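Local structure of DNA polymerase (Pyrobaculum calidifontis, 5MDN) at residues S339-G342 with L343-K346; T438-E441 with P442-P445; G467-P470 with A471-H475; Y745-K749 with Q750-A754. The protein probably catalyses template-directed DNA synthesis, extending a DNA strand with deoxyribonucleoside triphosphates and releasing diphosphate, as a member of the family B polymerases. All coordinates share one frame; numbering follows the deposited sequence.

Contact 1 (S339-G342 with L343-K346)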
ATOM      1  N   SER A 339     -18.509  -7.392   1.557  1.00 60.42           N
ATOM      2  CA  SER A 339     -17.236  -7.317   2.267  1.00 60.70           C
ATOM      3  C   SER A 339     -16.434  -6.093   1.834  1.00 58.73           C
ATOM      4  O   SER A 339     -15.785  -5.444   2.664  1.00 58.13           O
ATOM      5  CB  SER A 339     -16.433  -8.596   2.037  1.00 61.53           C
ATOM      6  OG  SER A 339     -17.085  -9.716   2.608  1.00 62.41           O
ATOM      7  N   THR A 340     -16.456  -5.773   0.537  1.00 58.49           N
ATOM      8  CA  THR A 340     -15.695  -4.633   0.033  1.00 55.13           C
ATOM      9  C   THR A 340     -16.162  -3.333   0.677  1.00 53.40           C
ATOM     10  O   THR A 340     -15.347  -2.531   1.146  1.00 53.92           O
ATOM     11  CB  THR A 340     -15.812  -4.556  -1.489  1.00 55.27           C
ATOM     12  OG1 THR A 340     -15.264  -5.743  -2.075  1.00 56.31           O
ATOM     13  CG2 THR A 340     -15.061  -3.342  -2.019  1.00 55.31           C
ATOM     14  N   LEU A 341     -17.477  -3.106   0.707  1.00 52.57           N
ATOM     15  CA  LEU A 341     -17.994  -1.923   1.387  1.00 56.71           C
ATOM     16  C   LEU A 341     -17.794  -2.018   2.894  1.00 57.73           C
ATOM     17  O   LEU A 341     -17.618  -0.992   3.562  1.00 59.73           O
ATOM     18  CB  LEU A 341     -19.473  -1.724   1.054  1.00 59.17           C
ATOM     19  CG  LEU A 341     -20.075  -0.396   1.518  1.00 61.84           C
ATOM     20  CD1 LEU A 341     -19.314   0.770   0.908  1.00 62.22           C
ATOM     21  CD2 LEU A 341     -21.553  -0.312   1.170  1.00 64.06           C
ATOM     22  N   GLY A 342     -17.824  -3.233   3.447  1.00 56.30           N
ATOM     23  CA  GLY A 342     -17.529  -3.399   4.861  1.00 57.15           C
ATOM     24  C   GLY A 342     -16.109  -2.999   5.207  1.00 57.18           C
ATOM     25  O   GLY A 342     -15.874  -2.266   6.172  1.00 59.62           O
ATOM     26  N   LEU A 343     -15.138  -3.493   4.432  1.00 52.04           N
ATOM     27  CA  LEU A 343     -13.750  -3.078   4.618  1.00 54.81           C
ATOM     28  C   LEU A 343     -13.599  -1.568   4.482  1.00 56.72           C
ATOM     29  O   LEU A 343     -12.876  -0.936   5.261  1.00 58.96           O
ATOM     30  CB  LEU A 343     -12.842  -3.789   3.615  1.00 56.20           C
ATOM     31  CG  LEU A 343     -12.285  -5.159   3.994  1.00 59.26           C
ATOM     32  CD1 LEU A 343     -11.677  -5.840   2.778  1.00 59.69           C
ATOM     33  CD2 LEU A 343     -11.254  -5.025   5.103  1.00 61.19           C
ATOM     34  N   ALA A 344     -14.258  -0.977   3.480  1.00 56.88           N
ATOM     35  CA  ALA A 344     -14.161   0.464   3.268  1.00 57.21           C
ATOM     36  C   ALA A 344     -14.592   1.241   4.505  1.00 57.38           C
ATOM     37  O   ALA A 344     -13.927   2.203   4.905  1.00 55.64           O
ATOM     38  CB  ALA A 344     -15.002   0.871   2.059  1.00 58.20           C
ATOM     39  N   GLU A 345     -15.697   0.833   5.134  1.00 56.27           N
ATOM     40  CA  GLU A 345     -16.155   1.513   6.342  1.00 58.28           C
ATOM     41  C   GLU A 345     -15.092   1.517   7.435  1.00 56.92           C
ATOM     42  O   GLU A 345     -15.049   2.441   8.255  1.00 55.37           O
ATOM     43  CB  GLU A 345     -17.440   0.860   6.847  1.00 62.08           C
ATOM     44  CG  GLU A 345     -18.637   1.077   5.933  1.00 66.46           C
ATOM     45  CD  GLU A 345     -19.709   0.013   6.103  1.00 70.56           C
ATOM     46  OE1 GLU A 345     -19.709  -0.671   7.148  1.00 75.52           O
ATOM     47  OE2 GLU A 345     -20.554  -0.134   5.193  1.00 70.59           O
ATOM     48  N   LYS A 346     -14.231   0.501   7.466  1.00 58.45           N
ATOM     49  CA  LYS A 346     -13.168   0.429   8.463  1.00 58.52           C
ATOM     50  C   LYS A 346     -11.887   1.131   8.018  1.00 56.39           C
ATOM     51  O   LYS A 346     -11.219   1.768   8.839  1.00 55.25           O
ATOM     52  CB  LYS A 346     -12.864  -1.033   8.803  1.00 61.15           C
ATOM     53  CG  LYS A 346     -14.060  -1.810   9.324  1.00 62.95           C
ATOM     54  CD  LYS A 346     -13.638  -2.805  10.395  1.00 63.93           C
ATOM     55  CE  LYS A 346     -14.841  -3.429  11.082  1.00 64.08           C
ATOM     56  NZ  LYS A 346     -15.698  -2.397  11.722  1.00 64.30           N
TER
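L341 sets its CG opposite its own backbone N (chi1 -170°), while E345, one turn on, holds CG opposite its carbonyl carbon (chi1 -68°); with these torsions the glutamate leans back along helix 326-356 toward the leucine. The two side chains run obliquely past each other: E345 OE2 is 3.7 Å from L341 CG, a carboxylate oxygen beside a methine carbon. The extended glutamate chain passes the L341 carbonyl, with E345 CG 3.3 Å from L341 O. OE2 and that carbonyl oxygen are both acceptors, so no bond forms between them, and L341 O instead takes the backbone N of E345 at 3.1 Å. Two further regular helical bonds precede it, L343 N to S339 O at 2.7 Å and A344 N to T340 O at 3.0 Å. The last one, K346 N to G342 O at 3.5 Å, is weak. G342 puts only a hydrogen on the helix surface, near the carboxylate of E345.

On the buried side, L343 packs against L293 and V296 of helix 293-299, and L341 and T340 meet strand 165-172. S339 OG and T340 OG1 turn back to the carbonyls of D335 and D336, one turn earlier. T340 lies about 5 Å, side chain to side chain, from D169, a magnesium ligand in this protein, though not here. The chemistry is therefore divided: hydroxyls satisfied within the helix and apolar groups line the side next to the metal-binding region of the exonuclease fold, whereas the charges of E345 and K346 are left to the solvent-facing side.

Contact 2 (T438-E441 with P442-P445)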
ATOM      1  N   THR A 438      22.591  18.623   8.859  1.00 61.69           N
ATOM      2  CA  THR A 438      23.309  18.846  10.108  1.00 61.88           C
ATOM      3  C   THR A 438      24.537  17.957  10.264  1.00 63.34           C
ATOM      4  O   THR A 438      25.287  18.131  11.231  1.00 65.10           O
ATOM      5  CB  THR A 438      22.373  18.633  11.303  1.00 60.10           C
ATOM      6  OG1 THR A 438      21.882  17.287  11.296  1.00 59.93           O
ATOM      7  CG2 THR A 438      21.203  19.594  11.224  1.00 58.31           C
ATOM      8  N   TYR A 439      24.756  17.019   9.346  1.00 64.04           N
ATOM      9  CA  TYR A 439      25.935  16.167   9.396  1.00 68.26           C
ATOM     10  C   TYR A 439      27.188  16.960   9.034  1.00 73.43           C
ATOM     11  O   TYR A 439      27.143  17.921   8.260  1.00 77.77           O
ATOM     12  CB  TYR A 439      25.754  14.977   8.450  1.00 69.85           C
ATOM     13  CG  TYR A 439      27.006  14.172   8.181  1.00 73.74           C
ATOM     14  CD1 TYR A 439      27.495  13.272   9.119  1.00 75.49           C
ATOM     15  CD2 TYR A 439      27.686  14.295   6.976  1.00 77.08           C
ATOM     16  CE1 TYR A 439      28.636  12.529   8.871  1.00 76.73           C
ATOM     17  CE2 TYR A 439      28.823  13.558   6.718  1.00 78.94           C
ATOM     18  CZ  TYR A 439      29.294  12.675   7.666  1.00 78.27           C
ATOM     19  OH  TYR A 439      30.431  11.941   7.411  1.00 77.10           O
ATOM     20  N   LEU A 440      28.319  16.551   9.606  1.00 77.89           N
ATOM     21  CA  LEU A 440      29.589  17.226   9.387  1.00 80.81           C
ATOM     22  C   LEU A 440      30.583  16.270   8.742  1.00 91.50           C
ATOM     23  O   LEU A 440      30.512  15.052   8.928  1.00102.57           O
ATOM     24  CB  LEU A 440      30.153  17.785  10.702  1.00 74.94           C
ATOM     25  CG  LEU A 440      29.226  18.780  11.407  1.00 74.25           C
ATOM     26  CD1 LEU A 440      29.801  19.217  12.746  1.00 72.57           C
ATOM     27  CD2 LEU A 440      28.953  19.981  10.512  1.00 75.45           C
ATOM     28  N   GLU A 441      31.528  16.843   7.997  1.00 95.41           N
ATOM     29  CA  GLU A 441      32.299  16.139   6.977  1.00101.54           C
ATOM     30  C   GLU A 441      33.796  16.321   7.275  1.00109.18           C
ATOM     31  O   GLU A 441      34.127  16.462   8.460  1.00103.98           O
ATOM     32  CB  GLU A 441      31.835  16.656   5.609  1.00101.71           C
ATOM     33  CG  GLU A 441      30.350  16.463   5.355  1.00104.72           C
ATOM     34  CD  GLU A 441      29.936  16.898   3.968  1.00107.35           C
ATOM     35  OE1 GLU A 441      30.828  17.233   3.164  1.00110.06           O
ATOM     36  OE2 GLU A 441      28.719  16.904   3.683  1.00108.35           O
ATOM     37  N   PRO A 442      34.742  16.314   6.315  1.00114.01           N
ATOM     38  CA  PRO A 442      36.136  16.531   6.730  1.00115.39           C
ATOM     39  C   PRO A 442      36.439  17.948   7.173  1.00116.26           C
ATOM     40  O   PRO A 442      37.569  18.210   7.597  1.00112.23           O
ATOM     41  CB  PRO A 442      36.947  16.164   5.480  1.00113.82           C
ATOM     42  CG  PRO A 442      36.046  16.411   4.366  1.00113.17           C
ATOM     43  CD  PRO A 442      34.708  15.955   4.877  1.00113.18           C
ATOM     44  N   HIS A 443      35.494  18.877   7.083  1.00115.85           N
ATOM     45  CA  HIS A 443      35.588  20.111   7.847  1.00112.75           C
ATOM     46  C   HIS A 443      34.986  19.854   9.227  1.00106.57           C
ATOM     47  O   HIS A 443      33.807  19.502   9.342  1.00108.79           O
ATOM     48  CB  HIS A 443      34.884  21.262   7.124  1.00115.02           C
ATOM     49  CG  HIS A 443      33.389  21.197   7.176  1.00115.38           C
ATOM     50  ND1 HIS A 443      32.635  22.022   7.983  1.00114.88           N
ATOM     51  CD2 HIS A 443      32.508  20.393   6.533  1.00111.26           C
ATOM     52  CE1 HIS A 443      31.356  21.736   7.829  1.00110.33           C
ATOM     53  NE2 HIS A 443      31.251  20.750   6.955  1.00107.73           N
ATOM     54  N   GLU A 444      35.800  19.989  10.267  1.00102.07           N
ATOM     55  CA  GLU A 444      35.298  19.695  11.604  1.00108.38           C
ATOM     56  C   GLU A 444      35.341  20.863  12.592  1.00106.78           C
ATOM     57  O   GLU A 444      35.582  20.625  13.780  1.00113.63           O
ATOM     58  CB  GLU A 444      36.044  18.500  12.198  1.00114.41           C
ATOM     59  CG  GLU A 444      35.856  17.209  11.412  1.00113.85           C
ATOM     60  CD  GLU A 444      36.991  16.929  10.458  1.00114.02           C
ATOM     61  OE1 GLU A 444      37.833  17.827  10.264  1.00117.61           O
ATOM     62  OE2 GLU A 444      37.035  15.815   9.897  1.00110.95           O
ATOM     63  N   PRO A 445      35.133  22.141  12.180  1.00107.55           N
ATOM     64  CA  PRO A 445      34.909  23.163  13.210  1.00103.39           C
ATOM     65  C   PRO A 445      33.607  22.892  13.942  1.00 93.41           C
ATOM     66  O   PRO A 445      32.524  23.021  13.364  1.00 89.80           O
ATOM     67  CB  PRO A 445      34.847  24.475  12.419  1.00110.26           C
ATOM     68  CG  PRO A 445      35.578  24.209  11.181  1.00113.44           C
ATOM     69  CD  PRO A 445      35.312  22.769  10.855  1.00111.96           C
TER
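L440 and H443 meet in an irregular surface loop of the family B polymerase part, joining helix 424-431 to strand 451-453 away from the metal sites, their side chains crossing at about a right angle. The leucine offers one methyl, CD2, which lies 4.0 Å from H443 CE1, approaching the imidazole obliquely. Further round the same ring, H443 CD2 is 3.9 Å from E441 CB, again obliquely. The imidazole thus bridges two successive residues, touching a methyl of the first and the stem of the second. H443 CG sits between the backbone N and the carbonyl carbon (chi1 74°), which folds the ring back over the chain that precedes it. H443 also touches a crystal neighbour, so its pose may owe something to the lattice.

L440 is the buried member of the group. It rests on R460 and R462 of strand 460-462, and backbone bonds from L440 to R460 and from T438 to R462 tie this side of the loop to that strand. The side chain of E441 touches K527. Its carboxylate is not in contact with the imidazole, E441 OE1 being 5.2 Å from H443 NE2, although a protonated histidine there would probably feel some attraction. The proline between them, P442, carries the chain round with a ring that has no N-H to give.

Beyond the histidine the chain of E444 bends at chi2 and comes back toward the E441 carbonyl. This is proximity of two acceptors and not a bond: E444 OE2 stands 3.3 Å from E441 O.

Contact 3 (G467-P470 with A471-H475)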
ATOM      1  N   GLY A 467      17.654  20.892  12.174  1.00 52.08           N
ATOM      2  CA  GLY A 467      17.707  20.387  10.838  1.00 51.43           C
ATOM      3  C   GLY A 467      16.377  20.262  10.196  1.00 50.08           C
ATOM      4  O   GLY A 467      15.383  20.393  10.793  1.00 48.37           O
ATOM      5  N   PHE A 468      16.372  19.946   8.941  1.00 49.83           N
ATOM      6  CA  PHE A 468      15.127  19.861   8.184  1.00 50.91           C
ATOM      7  C   PHE A 468      14.248  18.722   8.687  1.00 49.15           C
ATOM      8  O   PHE A 468      13.076  18.931   9.018  1.00 49.04           O
ATOM      9  CB  PHE A 468      15.427  19.695   6.695  1.00 50.31           C
ATOM     10  CG  PHE A 468      14.205  19.456   5.855  1.00 49.43           C
ATOM     11  CD1 PHE A 468      13.148  20.350   5.878  1.00 48.85           C
ATOM     12  CD2 PHE A 468      14.112  18.337   5.045  1.00 50.42           C
ATOM     13  CE1 PHE A 468      12.020  20.133   5.109  1.00 48.98           C
ATOM     14  CE2 PHE A 468      12.986  18.114   4.273  1.00 49.71           C
ATOM     15  CZ  PHE A 468      11.940  19.012   4.305  1.00 49.98           C
ATOM     16  N   ILE A 469      14.799  17.505   8.744  1.00 50.84           N
ATOM     17  CA  ILE A 469      14.003  16.359   9.194  1.00 50.13           C
ATOM     18  C   ILE A 469      13.551  16.511  10.636  1.00 47.21           C
ATOM     19  O   ILE A 469      12.376  16.229  10.923  1.00 47.91           O
ATOM     20  CB  ILE A 469      14.767  15.049   8.932  1.00 50.67           C
ATOM     21  CG1 ILE A 469      15.023  14.875   7.434  1.00 51.03           C
ATOM     22  CG2 ILE A 469      13.989  13.860   9.479  1.00 50.91           C
ATOM     23  CD1 ILE A 469      13.760  14.822   6.602  1.00 50.92           C
ATOM     24  N   PRO A 470      14.390  16.933  11.593  1.00 50.24           N
ATOM     25  CA  PRO A 470      13.852  17.185  12.940  1.00 49.83           C
ATOM     26  C   PRO A 470      12.744  18.223  12.962  1.00 50.55           C
ATOM     27  O   PRO A 470      11.735  18.024  13.647  1.00 49.75           O
ATOM     28  CB  PRO A 470      15.085  17.648  13.725  1.00 50.69           C
ATOM     29  CG  PRO A 470      16.224  17.003  13.034  1.00 51.02           C
ATOM     30  CD  PRO A 470      15.863  17.016  11.578  1.00 51.29           C
ATOM     31  N   ALA A 471      12.887  19.312  12.202  1.00 49.13           N
ATOM     32  CA  ALA A 471      11.853  20.342  12.182  1.00 51.46           C
ATOM     33  C   ALA A 471      10.514  19.781  11.714  1.00 52.46           C
ATOM     34  O   ALA A 471       9.457  20.181  12.215  1.00 52.23           O
ATOM     35  CB  ALA A 471      12.288  21.508  11.292  1.00 53.07           C
ATOM     36  N   VAL A 472      10.540  18.857  10.749  1.00 52.00           N
ATOM     37  CA  VAL A 472       9.302  18.261  10.248  1.00 51.71           C
ATOM     38  C   VAL A 472       8.673  17.363  11.306  1.00 52.11           C
ATOM     39  O   VAL A 472       7.463  17.426  11.561  1.00 53.76           O
ATOM     40  CB  VAL A 472       9.572  17.489   8.945  1.00 51.56           C
ATOM     41  CG1 VAL A 472       8.331  16.724   8.516  1.00 51.90           C
ATOM     42  CG2 VAL A 472      10.027  18.442   7.853  1.00 53.15           C
ATOM     43  N   LEU A 473       9.486  16.513  11.936  1.00 49.21           N
ATOM     44  CA  LEU A 473       8.972  15.636  12.980  1.00 49.70           C
ATOM     45  C   LEU A 473       8.427  16.442  14.150  1.00 52.95           C
ATOM     46  O   LEU A 473       7.378  16.103  14.708  1.00 52.67           O
ATOM     47  CB  LEU A 473      10.075  14.698  13.460  1.00 47.14           C
ATOM     48  CG  LEU A 473      10.611  13.749  12.394  1.00 48.19           C
ATOM     49  CD1 LEU A 473      11.933  13.137  12.833  1.00 48.71           C
ATOM     50  CD2 LEU A 473       9.587  12.677  12.083  1.00 49.43           C
ATOM     51  N   LYS A 474       9.139  17.503  14.547  1.00 53.12           N
ATOM     52  CA  LYS A 474       8.658  18.367  15.624  1.00 55.28           C
ATOM     53  C   LYS A 474       7.263  18.900  15.321  1.00 52.33           C
ATOM     54  O   LYS A 474       6.419  19.003  16.217  1.00 49.10           O
ATOM     55  CB  LYS A 474       9.633  19.526  15.851  1.00 61.07           C
ATOM     56  CG  LYS A 474      10.989  19.109  16.402  1.00 67.14           C
ATOM     57  CD  LYS A 474      11.850  20.283  16.818  1.00 69.68           C
ATOM     58  CE  LYS A 474      13.220  19.781  17.228  1.00 72.48           C
ATOM     59  NZ  LYS A 474      14.125  20.908  17.560  1.00 74.77           N
ATOM     60  N   HIS A 475       7.009  19.252  14.060  1.00 57.15           N
ATOM     61  CA  HIS A 475       5.695  19.753  13.672  1.00 57.89           C
ATOM     62  C   HIS A 475       4.650  18.642  13.688  1.00 53.68           C
ATOM     63  O   HIS A 475       3.512  18.859  14.124  1.00 50.69           O
ATOM     64  CB  HIS A 475       5.784  20.405  12.296  1.00 59.81           C
ATOM     65  CG  HIS A 475       4.560  21.169  11.905  1.00 65.36           C
ATOM     66  ND1 HIS A 475       3.560  20.623  11.129  1.00 69.94           N
ATOM     67  CD2 HIS A 475       4.171  22.435  12.184  1.00 67.81           C
ATOM     68  CE1 HIS A 475       2.612  21.524  10.942  1.00 71.77           C
ATOM     69  NE2 HIS A 475       2.956  22.630  11.574  1.00 69.56           N
TER
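From G467, the N-cap, to K474 the backbone of helix 468-486 winds in regular turns, closed by i to i-4 bonds that run from A471 N to G467 O (3.1 Å), through V472 to F468 and L473 to I469, to K474 N with P470 O (2.8 Å). Beside these bonds V472 points one methyl, CG2, over a face of the F468 ring as a CH-pi contact, 4.2 Å from the ring centroid and 26° off the normal. With CG1 anti to the backbone N (chi1 173°), CG2 is left beside that N, facing the preceding turn, and its nearest ring atom is F468 CE1 at 3.8 Å. The ring also meets W525. One residue further round, I469 and L473 cross obliquely, I469 CG2 lying 4.0 Å from L473 CD1; both side chains pack on M514 of helix 514-519. P470 falls in the first turn, where a missing N-H costs no helical bond.

The amides at this end are taken up by the loop that follows helix 424-431: G467 N by N433 OD1, F468 N by D437 OD2 and I469 N by S435 OG. A glycine N-cap, side-chain acceptors from a neighbouring loop and a first-turn proline together mark a well-capped helix start, here consistent with the base of one of the two long fingers helices of a family B polymerase.

Contact 4 (Y745-K749 with Q750-A754); sequences YYIEK and QVIPA
Helix 743-756, near the C-terminus and consistent with the thumb of a family B polymerase, has a wider pi-type turn at 747-749, spanned by the bonds V751 N to Y746 O (3.3 Å) and, weakly, I752 N to I747 O. Over that turn the side chains cross obliquely, I752 CD1 lying 4.0 Å from I747 CG2; I747 also packs on V662 and L665 of helix 647-666.

P753 turns its ring back against the preceding turn, with CG 3.4 Å from K749 C and CD 3.4 Å from E748 O. An alanine here would probably leave a gap beside K749 C and E748 O where CG and CD now pack. Just upstream K749, bent at chi3 and chi4, lays its CD over one face of the Y745 ring, 3.3 Å above the plane and toward the rim, and its NZ gives a 2.8 Å hydrogen bond to Y745 OH.

The axes of 745-749 and 750-754 differ by 28°, and the i to i-5 hydrogen bonds are consistent with a pi bulge leading into a kink, where the N of Q750 and of P753 make no bond to the turn before.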
ATOM      1  N   TYR A 745       2.831 -38.775  -5.081  1.00124.42           N
ATOM      2  CA  TYR A 745       3.438 -37.460  -5.260  1.00124.11           C
ATOM      3  C   TYR A 745       2.974 -36.495  -4.173  1.00130.92           C
ATOM      4  O   TYR A 745       3.793 -35.846  -3.511  1.00133.11           O
ATOM      5  CB  TYR A 745       3.081 -36.918  -6.647  1.00119.31           C
ATOM      6  CG  TYR A 745       3.703 -35.583  -7.012  1.00113.49           C
ATOM      7  CD1 TYR A 745       3.168 -34.385  -6.550  1.00111.63           C
ATOM      8  CD2 TYR A 745       4.790 -35.522  -7.875  1.00113.57           C
ATOM      9  CE1 TYR A 745       3.732 -33.170  -6.897  1.00112.41           C
ATOM     10  CE2 TYR A 745       5.349 -34.313  -8.239  1.00116.13           C
ATOM     11  CZ  TYR A 745       4.820 -33.140  -7.744  1.00113.61           C
ATOM     12  OH  TYR A 745       5.381 -31.934  -8.098  1.00105.96           O
ATOM     13  N   TYR A 746       1.657 -36.392  -3.975  1.00121.97           N
ATOM     14  CA  TYR A 746       1.106 -35.372  -3.091  1.00119.99           C
ATOM     15  C   TYR A 746       1.363 -35.644  -1.614  1.00115.87           C
ATOM     16  O   TYR A 746       1.349 -34.700  -0.820  1.00117.08           O
ATOM     17  CB  TYR A 746      -0.394 -35.225  -3.346  1.00120.70           C
ATOM     18  CG  TYR A 746      -0.698 -34.440  -4.599  1.00125.66           C
ATOM     19  CD1 TYR A 746       0.170 -33.453  -5.042  1.00127.35           C
ATOM     20  CD2 TYR A 746      -1.842 -34.691  -5.346  1.00124.69           C
ATOM     21  CE1 TYR A 746      -0.091 -32.730  -6.188  1.00123.35           C
ATOM     22  CE2 TYR A 746      -2.112 -33.972  -6.498  1.00122.73           C
ATOM     23  CZ  TYR A 746      -1.233 -32.992  -6.912  1.00121.29           C
ATOM     24  OH  TYR A 746      -1.491 -32.271  -8.054  1.00117.74           O
ATOM     25  N   ILE A 747       1.607 -36.894  -1.223  1.00118.04           N
ATOM     26  CA  ILE A 747       1.988 -37.162   0.161  1.00114.00           C
ATOM     27  C   ILE A 747       3.472 -36.899   0.384  1.00113.48           C
ATOM     28  O   ILE A 747       3.863 -36.317   1.403  1.00115.94           O
ATOM     29  CB  ILE A 747       1.596 -38.595   0.566  1.00111.18           C
ATOM     30  CG1 ILE A 747       0.082 -38.689   0.759  1.00112.21           C
ATOM     31  CG2 ILE A 747       2.326 -39.025   1.830  1.00109.91           C
ATOM     32  CD1 ILE A 747      -0.609 -39.594  -0.211  1.00112.17           C
ATOM     33  N   GLU A 748       4.317 -37.290  -0.570  1.00117.59           N
ATOM     34  CA  GLU A 748       5.747 -37.337  -0.291  1.00122.55           C
ATOM     35  C   GLU A 748       6.433 -35.980  -0.408  1.00127.35           C
ATOM     36  O   GLU A 748       7.249 -35.636   0.452  1.00130.47           O
ATOM     37  CB  GLU A 748       6.434 -38.342  -1.215  1.00124.14           C
ATOM     38  CG  GLU A 748       6.057 -39.787  -0.948  1.00122.97           C
ATOM     39  CD  GLU A 748       6.749 -40.748  -1.891  1.00121.78           C
ATOM     40  OE1 GLU A 748       7.482 -40.273  -2.785  1.00119.95           O
ATOM     41  OE2 GLU A 748       6.555 -41.974  -1.739  1.00120.11           O
ATOM     42  N   LYS A 749       6.140 -35.184  -1.436  1.00118.66           N
ATOM     43  CA  LYS A 749       6.969 -34.006  -1.662  1.00124.10           C
ATOM     44  C   LYS A 749       6.293 -32.679  -1.342  1.00127.93           C
ATOM     45  O   LYS A 749       6.897 -31.634  -1.595  1.00125.34           O
ATOM     46  CB  LYS A 749       7.513 -33.992  -3.095  1.00123.70           C
ATOM     47  CG  LYS A 749       6.498 -33.994  -4.216  1.00119.03           C
ATOM     48  CD  LYS A 749       7.224 -34.219  -5.535  1.00118.17           C
ATOM     49  CE  LYS A 749       8.212 -33.099  -5.844  1.00116.64           C
ATOM     50  NZ  LYS A 749       7.526 -31.842  -6.256  1.00113.28           N
ATOM     51  N   GLN A 750       5.078 -32.674  -0.779  1.00119.97           N
ATOM     52  CA  GLN A 750       4.515 -31.412  -0.290  1.00119.03           C
ATOM     53  C   GLN A 750       3.681 -31.510   0.984  1.00105.23           C
ATOM     54  O   GLN A 750       3.906 -30.716   1.902  1.00103.87           O
ATOM     55  CB  GLN A 750       3.741 -30.653  -1.365  1.00125.87           C
ATOM     56  CG  GLN A 750       4.694 -29.710  -2.061  1.00126.30           C
ATOM     57  CD  GLN A 750       5.685 -29.104  -1.053  1.00126.26           C
ATOM     58  OE1 GLN A 750       5.289 -28.502  -0.051  1.00130.26           O
ATOM     59  NE2 GLN A 750       6.978 -29.295  -1.303  1.00125.09           N
ATOM     60  N   VAL A 751       2.726 -32.438   1.075  1.00107.37           N
ATOM     61  CA  VAL A 751       1.873 -32.459   2.262  1.00102.35           C
ATOM     62  C   VAL A 751       2.716 -32.705   3.509  1.00101.89           C
ATOM     63  O   VAL A 751       2.486 -32.097   4.562  1.00105.40           O
ATOM     64  CB  VAL A 751       0.748 -33.501   2.113  1.00102.24           C
ATOM     65  CG1 VAL A 751       0.094 -33.783   3.457  1.00102.27           C
ATOM     66  CG2 VAL A 751      -0.308 -33.001   1.138  1.00104.48           C
ATOM     67  N   ILE A 752       3.711 -33.582   3.413  1.00109.79           N
ATOM     68  CA  ILE A 752       4.651 -33.769   4.519  1.00104.46           C
ATOM     69  C   ILE A 752       5.583 -32.555   4.599  1.00102.70           C
ATOM     70  O   ILE A 752       5.710 -31.971   5.684  1.00104.12           O
ATOM     71  CB  ILE A 752       5.420 -35.099   4.397  1.00101.18           C
ATOM     72  CG1 ILE A 752       4.704 -36.215   5.162  1.00 99.02           C
ATOM     73  CG2 ILE A 752       6.841 -34.966   4.930  1.00 99.22           C
ATOM     74  CD1 ILE A 752       3.270 -36.452   4.740  1.00100.34           C
ATOM     75  N   PRO A 753       6.253 -32.127   3.512  1.00100.65           N
ATOM     76  CA  PRO A 753       7.128 -30.941   3.625  1.00104.69           C
ATOM     77  C   PRO A 753       6.418 -29.671   4.068  1.00109.69           C
ATOM     78  O   PRO A 753       7.048 -28.830   4.723  1.00110.57           O
ATOM     79  CB  PRO A 753       7.707 -30.798   2.211  1.00103.03           C
ATOM     80  CG  PRO A 753       7.691 -32.165   1.678  1.00104.46           C
ATOM     81  CD  PRO A 753       6.442 -32.793   2.208  1.00102.27           C
ATOM     82  N   ALA A 754       5.139 -29.488   3.728  1.00107.19           N
ATOM     83  CA  ALA A 754       4.428 -28.310   4.216  1.00104.60           C
ATOM     84  C   ALA A 754       4.283 -28.360   5.730  1.00 99.55           C
ATOM     85  O   ALA A 754       4.486 -27.350   6.415  1.00 95.45           O
ATOM     86  CB  ALA A 754       3.059 -28.193   3.547  1.00104.54           C
TER

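How the contacts relate
Contacts 1 and 3 are the buried pair, both helical: contact 1 joins exonuclease-fold elements near a magnesium site, and contact 3 opens a helix of the polymerase part. Contact 4 is also helical but only partly buried, and its i to i-5 hydrogen bonds and kink replace the i to i-4 bonds of the other two, of which contact 1 ends on a weak one. Contact 2 is the surface member, a loop without a hydrogen bond between its halves, where a leucine methyl, an imidazole and glutamates meet. Contacts 2 and 3 are the pair that touch, T438 CG2 lying 3.6 Å from G467 CA. Contacts 1 and 2 lie on opposite sides of the chain's centre, as do contacts 3 and 4.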